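PDB 1FUX: UPF0098 protein YbcL from Escherichia coli, which is of unknown function but, as a bacterial homologue of Raf kinase inhibitor protein in the phosphatidylethanolamine-binding family, may bind anionic or phosphorylated ligands in the periplasm. Local coordinates for residues G44-P58 / K116-E130. Numbering follows the deposited sequence.
Sequences GTKSFAVTVYDPDAP and KPHHYQFKVWALKTE
A classic beta bulge sets K46 and S47 opposite L127, at one end of the pairing of antiparallel strands 47-54 and 121-127, neighbours in the five-stranded sheet of this PEBP-family fold. K46 N donates a hydrogen bond to L127 O at 2.8 Å, while S47 OG, placed between its own N and carbonyl carbon (chi1 70°), donates in the carbonyl plane to T129 O at 2.7 Å. A49 packs its CB against L127 CD1, on the face where L147 of helix 140-148 packs. Farther along that face, T51 OG1 accepts the indole N-H of W125 in the ring plane, NE1 to OG1 3.0 Å, and a water joins OG1 to Q121 O. V52, on the other face, sets CG1 over the centre of the F122 ring. D54 OD2 takes H118 ND1 on its syn lone pair at 2.8 Å, while D115 holds NE2 of that ring; D54 OD1 accepts from D56 N in an Asx turn. An alanine in place of D54 would probably leave H118 ND1 without its acceptor and the turn less firmly fixed. D56 lays CB over the H118 ring and salt-bridges K116 through OD1; its OD2 accepts both H119 N and, at 3.0 Å in the imidazole plane, H119 ND1.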
ATOM      1  N   GLY A  44      -7.989 -17.690  23.265  1.00 27.10           N
ATOM      2  CA  GLY A  44      -8.053 -16.266  23.235  1.00 28.84           C
ATOM      3  C   GLY A  44      -8.625 -15.660  21.948  1.00 26.65           C
ATOM      4  O   GLY A  44      -8.965 -14.470  21.981  1.00 27.82           O
ATOM      5  N   THR A  45      -8.828 -16.435  20.886  1.00 25.52           N
ATOM      6  CA  THR A  45      -9.352 -15.810  19.637  1.00 24.28           C
ATOM      7  C   THR A  45     -10.703 -15.154  19.720  1.00 26.50           C
ATOM      8  O   THR A  45     -11.705 -15.707  20.189  1.00 27.04           O
ATOM      9  CB  THR A  45      -9.347 -16.864  18.526  1.00 23.44           C
ATOM     10  OG1 THR A  45      -8.072 -17.486  18.328  1.00 21.58           O
ATOM     11  CG2 THR A  45      -9.779 -16.236  17.198  1.00 23.52           C
ATOM     12  N   LYS A  46     -10.909 -13.908  19.275  1.00 25.43           N
ATOM     13  CA  LYS A  46     -12.162 -13.188  19.319  1.00 27.15           C
ATOM     14  C   LYS A  46     -12.676 -12.686  17.962  1.00 25.95           C
ATOM     15  O   LYS A  46     -13.716 -12.040  17.831  1.00 25.79           O
ATOM     16  CB  LYS A  46     -12.083 -11.981  20.267  1.00 29.04           C
ATOM     17  CG  LYS A  46     -11.049 -12.190  21.349  1.00 32.63           C
ATOM     18  CD  LYS A  46     -11.218 -11.495  22.654  1.00 35.39           C
ATOM     19  CE  LYS A  46     -11.653 -12.446  23.777  1.00 36.02           C
ATOM     20  NZ  LYS A  46     -12.500 -11.611  24.705  1.00 37.87           N
ATOM     21  N   SER A  47     -11.906 -12.962  16.938  1.00 24.51           N
ATOM     22  CA  SER A  47     -12.244 -12.690  15.558  1.00 22.93           C
ATOM     23  C   SER A  47     -11.101 -13.188  14.643  1.00 20.63           C
ATOM     24  O   SER A  47      -9.981 -13.510  15.071  1.00 20.63           O
ATOM     25  CB  SER A  47     -12.589 -11.266  15.196  1.00 22.39           C
ATOM     26  OG  SER A  47     -11.434 -10.441  15.270  1.00 21.45           O
ATOM     27  N   PHE A  48     -11.472 -13.288  13.363  1.00 18.60           N
ATOM     28  CA  PHE A  48     -10.472 -13.720  12.383  1.00 17.34           C
ATOM     29  C   PHE A  48     -10.330 -12.675  11.255  1.00 16.02           C
ATOM     30  O   PHE A  48     -11.181 -11.793  11.119  1.00 15.78           O
ATOM     31  CB  PHE A  48     -10.841 -15.061  11.719  1.00 16.94           C
ATOM     32  CG  PHE A  48     -10.933 -16.219  12.694  1.00 17.07           C
ATOM     33  CD1 PHE A  48     -12.180 -16.577  13.217  1.00 19.22           C
ATOM     34  CD2 PHE A  48      -9.798 -16.906  13.053  1.00 17.35           C
ATOM     35  CE1 PHE A  48     -12.230 -17.668  14.099  1.00 18.95           C
ATOM     36  CE2 PHE A  48      -9.841 -17.975  13.954  1.00 18.58           C
ATOM     37  CZ  PHE A  48     -11.087 -18.352  14.457  1.00 17.95           C
ATOM     38  N   ALA A  49      -9.190 -12.786  10.562  1.00 15.33           N
ATOM     39  CA  ALA A  49      -9.015 -11.834   9.427  1.00 15.47           C
ATOM     40  C   ALA A  49      -8.318 -12.609   8.344  1.00 14.14           C
ATOM     41  O   ALA A  49      -7.640 -13.620   8.627  1.00 13.65           O
ATOM     42  CB  ALA A  49      -8.263 -10.617   9.919  1.00 16.58           C
ATOM     43  N   VAL A  50      -8.493 -12.221   7.064  1.00 12.70           N
ATOM     44  CA  VAL A  50      -7.757 -12.898   6.001  1.00 12.84           C
ATOM     45  C   VAL A  50      -7.072 -11.782   5.159  1.00 11.73           C
ATOM     46  O   VAL A  50      -7.772 -10.814   4.876  1.00 12.55           O
ATOM     47  CB  VAL A  50      -8.633 -13.762   5.072  1.00 13.83           C
ATOM     48  CG1 VAL A  50      -7.875 -14.294   3.851  1.00 14.74           C
ATOM     49  CG2 VAL A  50      -9.085 -14.978   5.908  1.00 13.52           C
ATOM     50  N   THR A  51      -5.810 -11.959   4.804  1.00 12.95           N
ATOM     51  CA  THR A  51      -5.166 -10.959   3.946  1.00 11.81           C
ATOM     52  C   THR A  51      -4.523 -11.714   2.808  1.00 11.66           C
ATOM     53  O   THR A  51      -4.114 -12.874   2.914  1.00 12.04           O
ATOM     54  CB  THR A  51      -4.082 -10.076   4.628  1.00 13.15           C
ATOM     55  OG1 THR A  51      -3.082 -10.886   5.259  1.00 14.24           O
ATOM     56  CG2 THR A  51      -4.710  -9.113   5.641  1.00 13.17           C
ATOM     57  N   VAL A  52      -4.310 -11.024   1.642  1.00 11.53           N
ATOM     58  CA  VAL A  52      -3.672 -11.622   0.494  1.00 10.19           C
ATOM     59  C   VAL A  52      -2.680 -10.536   0.023  1.00 10.67           C
ATOM     60  O   VAL A  52      -3.098  -9.394  -0.254  1.00 10.79           O
ATOM     61  CB  VAL A  52      -4.599 -12.004  -0.666  1.00 10.46           C
ATOM     62  CG1 VAL A  52      -3.803 -12.583  -1.824  1.00 10.30           C
ATOM     63  CG2 VAL A  52      -5.688 -12.965  -0.138  1.00  8.56           C
ATOM     64  N   TYR A  53      -1.419 -10.916   0.004  1.00  9.21           N
ATOM     65  CA  TYR A  53      -0.350  -9.950  -0.274  1.00 11.69           C
ATOM     66  C   TYR A  53       0.723 -10.517  -1.177  1.00 13.67           C
ATOM     67  O   TYR A  53       1.048 -11.699  -1.031  1.00 14.16           O
ATOM     68  CB  TYR A  53       0.304  -9.559   1.056  1.00 11.62           C
ATOM     69  CG  TYR A  53       1.372  -8.454   0.929  1.00 10.30           C
ATOM     70  CD1 TYR A  53       1.005  -7.120   0.803  1.00 10.58           C
ATOM     71  CD2 TYR A  53       2.681  -8.789   1.025  1.00 10.68           C
ATOM     72  CE1 TYR A  53       2.017  -6.149   0.696  1.00 10.36           C
ATOM     73  CE2 TYR A  53       3.715  -7.837   0.981  1.00 11.67           C
ATOM     74  CZ  TYR A  53       3.336  -6.529   0.786  1.00 11.59           C
ATOM     75  OH  TYR A  53       4.352  -5.551   0.753  1.00 13.13           O
ATOM     76  N   ASP A  54       1.183  -9.703  -2.129  1.00 10.79           N
ATOM     77  CA  ASP A  54       2.284 -10.123  -3.005  1.00 10.35           C
ATOM     78  C   ASP A  54       3.462  -9.194  -2.748  1.00 10.77           C
ATOM     79  O   ASP A  54       3.496  -8.066  -3.204  1.00 11.53           O
ATOM     80  CB  ASP A  54       1.790  -9.955  -4.459  1.00 13.69           C
ATOM     81  CG  ASP A  54       2.887 -10.207  -5.470  1.00 14.87           C
ATOM     82  OD1 ASP A  54       3.975 -10.714  -5.126  1.00 13.54           O
ATOM     83  OD2 ASP A  54       2.657  -9.849  -6.662  1.00 17.25           O
ATOM     84  N   PRO A  55       4.524  -9.730  -2.123  1.00 10.74           N
ATOM     85  CA  PRO A  55       5.718  -8.958  -1.860  1.00 12.55           C
ATOM     86  C   PRO A  55       6.552  -8.722  -3.112  1.00 14.08           C
ATOM     87  O   PRO A  55       7.385  -7.815  -3.057  1.00 17.54           O
ATOM     88  CB  PRO A  55       6.432  -9.832  -0.852  1.00 14.41           C
ATOM     89  CG  PRO A  55       6.019 -11.241  -1.140  1.00 15.37           C
ATOM     90  CD  PRO A  55       4.554 -11.132  -1.604  1.00 13.68           C
ATOM     91  N   ASP A  56       6.342  -9.477  -4.204  1.00 11.58           N
ATOM     92  CA  ASP A  56       7.164  -9.320  -5.397  1.00 14.01           C
ATOM     93  C   ASP A  56       6.657  -8.282  -6.382  1.00 14.15           C
ATOM     94  O   ASP A  56       7.310  -8.051  -7.420  1.00 14.72           O
ATOM     95  CB  ASP A  56       7.201 -10.713  -6.100  1.00 14.15           C
ATOM     96  CG  ASP A  56       7.830 -11.790  -5.224  1.00 20.54           C
ATOM     97  OD1 ASP A  56       8.883 -11.486  -4.615  1.00 19.64           O
ATOM     98  OD2 ASP A  56       7.273 -12.917  -5.109  1.00 20.66           O
ATOM     99  N   ALA A  57       5.474  -7.673  -6.121  1.00 11.86           N
ATOM    100  CA  ALA A  57       4.993  -6.691  -7.090  1.00 13.11           C
ATOM    101  C   ALA A  57       5.980  -5.542  -7.144  1.00 13.01           C
ATOM    102  O   ALA A  57       6.398  -5.104  -6.084  1.00 13.07           O
ATOM    103  CB  ALA A  57       3.599  -6.240  -6.675  1.00 13.31           C
ATOM    104  N   PRO A  58       6.286  -5.049  -8.337  1.00 14.99           N
ATOM    105  CA  PRO A  58       7.335  -4.039  -8.492  1.00 15.23           C
ATOM    106  C   PRO A  58       6.841  -2.635  -8.198  1.00 14.47           C
ATOM    107  O   PRO A  58       6.782  -1.767  -9.079  1.00 15.97           O
ATOM    108  CB  PRO A  58       7.770  -4.267  -9.945  1.00 17.00           C
ATOM    109  CG  PRO A  58       6.490  -4.637 -10.658  1.00 16.35           C
ATOM    110  CD  PRO A  58       5.815  -5.574  -9.637  1.00 15.35           C
ATOM    111  N   LYS A 116       9.435 -13.183 -13.052  1.00 25.85           N
ATOM    112  CA  LYS A 116       9.636 -14.393 -12.229  1.00 26.95           C
ATOM    113  C   LYS A 116       8.271 -14.669 -11.597  1.00 24.83           C
ATOM    114  O   LYS A 116       7.530 -13.679 -11.499  1.00 23.31           O
ATOM    115  CB  LYS A 116      10.662 -14.127 -11.117  1.00 29.65           C
ATOM    116  CG  LYS A 116      10.244 -13.081 -10.085  1.00 32.59           C
ATOM    117  CD  LYS A 116      11.046 -13.159  -8.788  1.00 35.52           C
ATOM    118  CE  LYS A 116      10.248 -12.518  -7.645  1.00 38.50           C
ATOM    119  NZ  LYS A 116      10.636 -13.037  -6.284  1.00 38.72           N
ATOM    120  N   PRO A 117       7.964 -15.870 -11.176  1.00 24.14           N
ATOM    121  CA  PRO A 117       6.696 -16.175 -10.541  1.00 23.11           C
ATOM    122  C   PRO A 117       6.557 -15.332  -9.294  1.00 22.39           C
ATOM    123  O   PRO A 117       7.543 -15.037  -8.609  1.00 21.24           O
ATOM    124  CB  PRO A 117       6.771 -17.654 -10.198  1.00 26.06           C
ATOM    125  CG  PRO A 117       7.761 -18.194 -11.198  1.00 26.31           C
ATOM    126  CD  PRO A 117       8.802 -17.090 -11.293  1.00 26.34           C
ATOM    127  N   HIS A 118       5.344 -14.845  -9.004  1.00 19.45           N
ATOM    128  CA  HIS A 118       5.141 -14.085  -7.796  1.00 16.88           C
ATOM    129  C   HIS A 118       4.512 -15.048  -6.794  1.00 17.57           C
ATOM    130  O   HIS A 118       3.849 -16.020  -7.150  1.00 17.26           O
ATOM    131  CB  HIS A 118       4.175 -12.904  -8.026  1.00 16.94           C
ATOM    132  CG  HIS A 118       4.770 -11.801  -8.830  1.00 14.36           C
ATOM    133  ND1 HIS A 118       4.238 -10.535  -8.815  1.00 15.62           N
ATOM    134  CD2 HIS A 118       5.852 -11.764  -9.675  1.00 16.82           C
ATOM    135  CE1 HIS A 118       4.960  -9.745  -9.616  1.00 16.52           C
ATOM    136  NE2 HIS A 118       5.929 -10.471 -10.128  1.00 16.54           N
ATOM    137  N   HIS A 119       4.784 -14.779  -5.540  1.00 17.14           N
ATOM    138  CA  HIS A 119       4.313 -15.597  -4.428  1.00 17.94           C
ATOM    139  C   HIS A 119       3.164 -14.882  -3.760  1.00 18.80           C
ATOM    140  O   HIS A 119       3.389 -13.801  -3.186  1.00 20.60           O
ATOM    141  CB  HIS A 119       5.544 -15.660  -3.485  1.00 21.47           C
ATOM    142  CG  HIS A 119       6.576 -16.510  -4.171  1.00 26.74           C
ATOM    143  ND1 HIS A 119       7.470 -15.931  -5.074  1.00 29.41           N
ATOM    144  CD2 HIS A 119       6.811 -17.837  -4.147  1.00 27.60           C
ATOM    145  CE1 HIS A 119       8.251 -16.886  -5.566  1.00 30.15           C
ATOM    146  NE2 HIS A 119       7.865 -18.033  -5.016  1.00 30.90           N
ATOM    147  N   TYR A 120       1.946 -15.369  -3.842  1.00 14.53           N
ATOM    148  CA  TYR A 120       0.800 -14.679  -3.274  1.00 14.06           C
ATOM    149  C   TYR A 120       0.541 -15.245  -1.884  1.00 16.02           C
ATOM    150  O   TYR A 120       0.228 -16.456  -1.832  1.00 17.13           O
ATOM    151  CB  TYR A 120      -0.452 -14.877  -4.180  1.00 13.08           C
ATOM    152  CG  TYR A 120      -0.119 -14.213  -5.495  1.00 13.62           C
ATOM    153  CD1 TYR A 120       0.550 -14.898  -6.494  1.00 12.78           C
ATOM    154  CD2 TYR A 120      -0.485 -12.872  -5.702  1.00 13.56           C
ATOM    155  CE1 TYR A 120       0.878 -14.279  -7.696  1.00 14.46           C
ATOM    156  CE2 TYR A 120      -0.121 -12.229  -6.900  1.00 12.97           C
ATOM    157  CZ  TYR A 120       0.526 -12.950  -7.875  1.00 14.95           C
ATOM    158  OH  TYR A 120       0.913 -12.365  -9.068  1.00 15.53           O
ATOM    159  N   GLN A 121       0.774 -14.462  -0.854  1.00 13.44           N
ATOM    160  CA  GLN A 121       0.596 -14.971   0.515  1.00 15.45           C
ATOM    161  C   GLN A 121      -0.845 -14.805   0.943  1.00 14.67           C
ATOM    162  O   GLN A 121      -1.361 -13.699   1.168  1.00 12.44           O
ATOM    163  CB  GLN A 121       1.525 -14.260   1.509  1.00 19.45           C
ATOM    164  CG  GLN A 121       2.960 -14.086   1.092  1.00 25.86           C
ATOM    165  CD  GLN A 121       3.912 -13.114   1.717  1.00 29.34           C
ATOM    166  OE1 GLN A 121       5.144 -13.360   1.791  1.00 34.21           O
ATOM    167  NE2 GLN A 121       3.578 -11.939   2.215  1.00 30.07           N
ATOM    168  N   PHE A 122      -1.536 -15.950   1.087  1.00 13.66           N
ATOM    169  CA  PHE A 122      -2.919 -15.996   1.558  1.00 12.27           C
ATOM    170  C   PHE A 122      -2.769 -16.338   3.042  1.00 15.37           C
ATOM    171  O   PHE A 122      -2.368 -17.461   3.383  1.00 16.48           O
ATOM    172  CB  PHE A 122      -3.771 -17.079   0.879  1.00 14.23           C
ATOM    173  CG  PHE A 122      -4.203 -16.732  -0.523  1.00 12.87           C
ATOM    174  CD1 PHE A 122      -3.286 -16.688  -1.578  1.00 14.70           C
ATOM    175  CD2 PHE A 122      -5.537 -16.462  -0.740  1.00 14.84           C
ATOM    176  CE1 PHE A 122      -3.745 -16.346  -2.853  1.00 14.64           C
ATOM    177  CE2 PHE A 122      -5.999 -16.119  -2.007  1.00 12.46           C
ATOM    178  CZ  PHE A 122      -5.079 -16.093  -3.048  1.00 13.28           C
ATOM    179  N   LYS A 123      -3.128 -15.394   3.893  1.00 15.37           N
ATOM    180  CA  LYS A 123      -2.881 -15.556   5.315  1.00 17.08           C
ATOM    181  C   LYS A 123      -4.101 -15.346   6.179  1.00 16.19           C
ATOM    182  O   LYS A 123      -4.884 -14.408   6.038  1.00 15.56           O
ATOM    183  CB  LYS A 123      -1.812 -14.474   5.641  1.00 15.74           C
ATOM    184  CG  LYS A 123      -1.374 -14.359   7.115  1.00 20.38           C
ATOM    185  CD  LYS A 123      -0.007 -13.648   7.007  1.00 22.29           C
ATOM    186  CE  LYS A 123       0.535 -13.147   8.324  1.00 27.37           C
ATOM    187  NZ  LYS A 123       1.727 -12.254   8.063  1.00 27.08           N
ATOM    188  N   VAL A 124      -4.355 -16.312   7.107  1.00 14.47           N
ATOM    189  CA  VAL A 124      -5.440 -16.142   8.034  1.00 14.39           C
ATOM    190  C   VAL A 124      -4.884 -15.745   9.401  1.00 14.61           C
ATOM    191  O   VAL A 124      -3.870 -16.305   9.832  1.00 16.36           O
ATOM    192  CB  VAL A 124      -6.234 -17.492   8.214  1.00 17.42           C
ATOM    193  CG1 VAL A 124      -7.443 -17.141   9.055  1.00 16.29           C
ATOM    194  CG2 VAL A 124      -6.600 -17.992   6.824  1.00 18.84           C
ATOM    195  N   TRP A 125      -5.500 -14.825  10.084  1.00 15.20           N
ATOM    196  CA  TRP A 125      -5.129 -14.269  11.354  1.00 17.55           C
ATOM    197  C   TRP A 125      -6.163 -14.555  12.444  1.00 16.97           C
ATOM    198  O   TRP A 125      -7.343 -14.289  12.229  1.00 20.23           O
ATOM    199  CB  TRP A 125      -5.034 -12.726  11.335  1.00 17.49           C
ATOM    200  CG  TRP A 125      -4.201 -12.180  10.214  1.00 19.03           C
ATOM    201  CD1 TRP A 125      -4.435 -12.307   8.868  1.00 17.21           C
ATOM    202  CD2 TRP A 125      -3.025 -11.358  10.331  1.00 18.49           C
ATOM    203  NE1 TRP A 125      -3.454 -11.667   8.127  1.00 16.36           N
ATOM    204  CE2 TRP A 125      -2.613 -11.039   9.015  1.00 18.86           C
ATOM    205  CE3 TRP A 125      -2.325 -10.864  11.437  1.00 17.93           C
ATOM    206  CZ2 TRP A 125      -1.496 -10.239   8.789  1.00 20.29           C
ATOM    207  CZ3 TRP A 125      -1.206 -10.087  11.194  1.00 19.56           C
ATOM    208  CH2 TRP A 125      -0.827  -9.779   9.895  1.00 19.73           C
ATOM    209  N   ALA A 126      -5.684 -15.003  13.590  1.00 17.84           N
ATOM    210  CA  ALA A 126      -6.482 -15.210  14.789  1.00 19.35           C
ATOM    211  C   ALA A 126      -6.198 -13.984  15.665  1.00 21.06           C
ATOM    212  O   ALA A 126      -5.025 -13.748  16.014  1.00 21.24           O
ATOM    213  CB  ALA A 126      -6.123 -16.438  15.604  1.00 19.98           C
ATOM    214  N   LEU A 127      -7.201 -13.188  15.946  1.00 19.63           N
ATOM    215  CA  LEU A 127      -6.952 -11.962  16.691  1.00 23.54           C
ATOM    216  C   LEU A 127      -7.561 -11.967  18.093  1.00 27.14           C
ATOM    217  O   LEU A 127      -8.641 -12.528  18.341  1.00 26.06           O
ATOM    218  CB  LEU A 127      -7.533 -10.799  15.899  1.00 22.18           C
ATOM    219  CG  LEU A 127      -7.130 -10.760  14.410  1.00 23.60           C
ATOM    220  CD1 LEU A 127      -8.045  -9.807  13.665  1.00 23.02           C
ATOM    221  CD2 LEU A 127      -5.664 -10.423  14.252  1.00 22.31           C
ATOM    222  N   LYS A 128      -6.901 -11.187  18.966  1.00 26.87           N
ATOM    223  CA  LYS A 128      -7.340 -11.041  20.344  1.00 30.36           C
ATOM    224  C   LYS A 128      -8.412  -9.998  20.558  1.00 32.49           C
ATOM    225  O   LYS A 128      -8.756  -9.715  21.718  1.00 34.67           O
ATOM    226  CB  LYS A 128      -6.134 -10.682  21.239  1.00 31.35           C
ATOM    227  CG  LYS A 128      -5.658  -9.236  21.112  1.00 32.83           C
ATOM    228  CD  LYS A 128      -4.375  -9.068  21.923  1.00 35.32           C
ATOM    229  CE  LYS A 128      -3.576  -7.846  21.503  1.00 37.22           C
ATOM    230  NZ  LYS A 128      -2.121  -8.030  21.806  1.00 40.13           N
ATOM    231  N   THR A 129      -9.007  -9.414  19.532  1.00 30.89           N
ATOM    232  CA  THR A 129     -10.051  -8.433  19.655  1.00 30.53           C
ATOM    233  C   THR A 129     -11.276  -8.823  18.806  1.00 30.03           C
ATOM    234  O   THR A 129     -11.065  -9.470  17.786  1.00 27.23           O
ATOM    235  CB  THR A 129      -9.653  -7.051  19.097  1.00 32.93           C
ATOM    236  OG1 THR A 129      -8.256  -6.874  19.335  1.00 35.94           O
ATOM    237  CG2 THR A 129     -10.512  -6.008  19.772  1.00 31.56           C
ATOM    238  N   GLU A 130     -12.461  -8.467  19.259  1.00 29.16           N
ATOM    239  CA  GLU A 130     -13.658  -8.790  18.493  1.00 32.34           C
ATOM    240  C   GLU A 130     -13.835  -7.912  17.262  1.00 30.04           C
ATOM    241  O   GLU A 130     -14.375  -8.391  16.264  1.00 30.21           O
ATOM    242  CB  GLU A 130     -14.913  -8.679  19.363  1.00 34.67           C
ATOM    243  CG  GLU A 130     -16.212  -8.558  18.589  1.00 40.08           C
ATOM    244  CD  GLU A 130     -17.432  -8.288  19.449  1.00 42.37           C
ATOM    245  OE1 GLU A 130     -17.842  -9.237  20.167  1.00 44.04           O
ATOM    246  OE2 GLU A 130     -17.949  -7.152  19.393  1.00 43.22           O
TER
HETATM  247  O   HOH W   1      -1.198 -11.670   3.443  1.00 12.76           O